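Local atomic coordinates of staphylococcal enterotoxin-like toxin (PDB entry 4DXF), a protein that probably binds carbohydrate, as a superantigen-like protein of Staphylococcus aureus built from an OB fold and a beta-grasp domain. Residues K163-I166 with G172-T175. Numbering follows the deposited sequence.
Sequences KIVI and GKYT
Across a beta hairpin of the beta-grasp domain, Ile166 pairs with Tyr174. The strands of the hairpin, 162-168 and 173-177, run antiparallel, and 173-177 is an outermost strand of the five-stranded sheet. The pair is of the hydrogen-bonded type. Ile166 N gives a nearly straight bond of 2.7 Å to Tyr174 O, with 173° at the hydrogen. Tyr174 N returns a 3.0 Å bond to Ile166 O. Both carbonyls also receive CA-H contacts, Tyr174 O from Val165 CA at 3.3 Å and Ile166 O from Lys173 CA at 3.1 Å. The side chains of Ile166 and Tyr174 share the sheet face that meets helix 138-153. There Ile166 packs on Leu145 and Tyr174 on Leu138.

The other face carries the non-hydrogen-bonded pair Val165 and Thr175. The two side chains rise alongside each other from this face, with Val165 CG2 3.8 Å from Thr175 OG1. Lys163 CB reaches the methyl of Thr175 here as well. With chi1 at -178°, CG1 of Val165 is turned anti to the backbone N, and this brings it to the aliphatic part of Lys173. The two side chains meet flank to flank and cross at a slant, Val165 CG1 lying 3.7 Å from Lys173 CD.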
ATOM      1  N   LYS A 163       2.954  -9.811 -11.533  1.00 21.77           N
ATOM      2  CA  LYS A 163       1.980  -9.665 -10.393  1.00 23.95           C
ATOM      3  C   LYS A 163       2.569 -10.015  -9.047  1.00 25.71           C
ATOM      4  O   LYS A 163       3.479 -10.840  -8.928  1.00 24.47           O
ATOM      5  CB  LYS A 163       0.745 -10.506 -10.654  1.00 24.20           C
ATOM      6  CG  LYS A 163       1.003 -11.984 -10.658  1.00 29.13           C
ATOM      7  CD  LYS A 163      -0.232 -12.760 -11.201  1.00 37.34           C
ATOM      8  CE  LYS A 163      -0.049 -14.283 -11.065  1.00 38.77           C
ATOM      9  NZ  LYS A 163       1.266 -14.819 -11.530  1.00 43.88           N
ATOM     10  N   ILE A 164       2.001  -9.359  -8.009  1.00 24.17           N
ATOM     11  CA  ILE A 164       2.211  -9.844  -6.669  1.00 24.13           C
ATOM     12  C   ILE A 164       0.889 -10.513  -6.155  1.00 24.72           C
ATOM     13  O   ILE A 164      -0.226  -9.972  -6.398  1.00 25.43           O
ATOM     14  CB  ILE A 164       2.486  -8.660  -5.781  1.00 23.39           C
ATOM     15  CG1 ILE A 164       3.838  -7.978  -6.071  1.00 21.36           C
ATOM     16  CG2 ILE A 164       2.358  -9.117  -4.291  1.00 24.66           C
ATOM     17  CD1 ILE A 164       3.697  -6.513  -5.700  1.00 19.80           C
ATOM     18  N   VAL A 165       1.001 -11.670  -5.522  1.00 24.55           N
ATOM     19  CA  VAL A 165      -0.154 -12.353  -4.982  1.00 27.30           C
ATOM     20  C   VAL A 165       0.077 -12.639  -3.496  1.00 27.05           C
ATOM     21  O   VAL A 165       1.069 -13.310  -3.089  1.00 27.22           O
ATOM     22  CB  VAL A 165      -0.515 -13.700  -5.753  1.00 27.63           C
ATOM     23  CG1 VAL A 165      -1.820 -14.434  -5.177  1.00 29.53           C
ATOM     24  CG2 VAL A 165      -0.560 -13.492  -7.303  1.00 27.73           C
ATOM     25  N   ILE A 166      -0.882 -12.143  -2.711  1.00 26.05           N
ATOM     26  CA  ILE A 166      -0.827 -12.319  -1.255  1.00 26.67           C
ATOM     27  C   ILE A 166      -1.720 -13.491  -0.943  1.00 26.90           C
ATOM     28  O   ILE A 166      -2.925 -13.447  -1.212  1.00 26.17           O
ATOM     29  CB  ILE A 166      -1.374 -11.063  -0.515  1.00 26.23           C
ATOM     30  CG1 ILE A 166      -0.799  -9.722  -0.986  1.00 26.13           C
ATOM     31  CG2 ILE A 166      -1.248 -11.189   1.061  1.00 24.34           C
ATOM     32  CD1 ILE A 166       0.744  -9.521  -0.815  1.00 27.32           C
ATOM     33  N   GLY A 172      -7.858 -17.809   0.980  1.00 37.51           N
ATOM     34  CA  GLY A 172      -8.090 -16.755  -0.038  1.00 35.06           C
ATOM     35  C   GLY A 172      -6.799 -16.099  -0.580  1.00 34.68           C
ATOM     36  O   GLY A 172      -5.700 -16.520  -0.225  1.00 33.48           O
ATOM     37  N   LYS A 173      -6.933 -15.098  -1.442  1.00 33.42           N
ATOM     38  CA  LYS A 173      -5.785 -14.407  -2.049  1.00 34.14           C
ATOM     39  C   LYS A 173      -6.131 -13.005  -2.559  1.00 32.48           C
ATOM     40  O   LYS A 173      -7.287 -12.751  -2.865  1.00 35.05           O
ATOM     41  CB  LYS A 173      -5.155 -15.271  -3.175  1.00 35.64           C
ATOM     42  CG  LYS A 173      -5.695 -14.986  -4.574  1.00 37.63           C
ATOM     43  CD  LYS A 173      -5.135 -16.033  -5.574  1.00 42.64           C
ATOM     44  CE  LYS A 173      -6.239 -16.545  -6.489  1.00 44.00           C
ATOM     45  NZ  LYS A 173      -6.797 -15.400  -7.221  1.00 46.13           N
ATOM     46  N   TYR A 174      -5.157 -12.092  -2.633  1.00 29.09           N
ATOM     47  CA  TYR A 174      -5.253 -10.759  -3.280  1.00 28.04           C
ATOM     48  C   TYR A 174      -4.116 -10.551  -4.269  1.00 28.35           C
ATOM     49  O   TYR A 174      -2.965 -10.928  -3.959  1.00 28.19           O
ATOM     50  CB  TYR A 174      -5.042  -9.644  -2.245  1.00 27.89           C
ATOM     51  CG  TYR A 174      -6.109  -9.770  -1.186  1.00 29.08           C
ATOM     52  CD1 TYR A 174      -5.924 -10.593  -0.063  1.00 30.84           C
ATOM     53  CD2 TYR A 174      -7.300  -9.115  -1.353  1.00 34.14           C
ATOM     54  CE1 TYR A 174      -6.978 -10.719   0.903  1.00 30.42           C
ATOM     55  CE2 TYR A 174      -8.307  -9.231  -0.431  1.00 34.43           C
ATOM     56  CZ  TYR A 174      -8.155 -10.028   0.655  1.00 34.56           C
ATOM     57  OH  TYR A 174      -9.234 -10.070   1.523  1.00 38.78           O
ATOM     58  N   THR A 175      -4.430  -9.889  -5.375  1.00 27.75           N
ATOM     59  CA  THR A 175      -3.482  -9.756  -6.516  1.00 27.68           C
ATOM     60  C   THR A 175      -3.264  -8.322  -6.936  1.00 26.48           C
ATOM     61  O   THR A 175      -4.228  -7.529  -7.128  1.00 28.90           O
ATOM     62  CB  THR A 175      -3.966 -10.659  -7.734  1.00 26.13           C
ATOM     63  OG1 THR A 175      -4.023 -12.008  -7.276  1.00 32.53           O
ATOM     64  CG2 THR A 175      -2.981 -10.529  -8.904  1.00 30.37           C
TER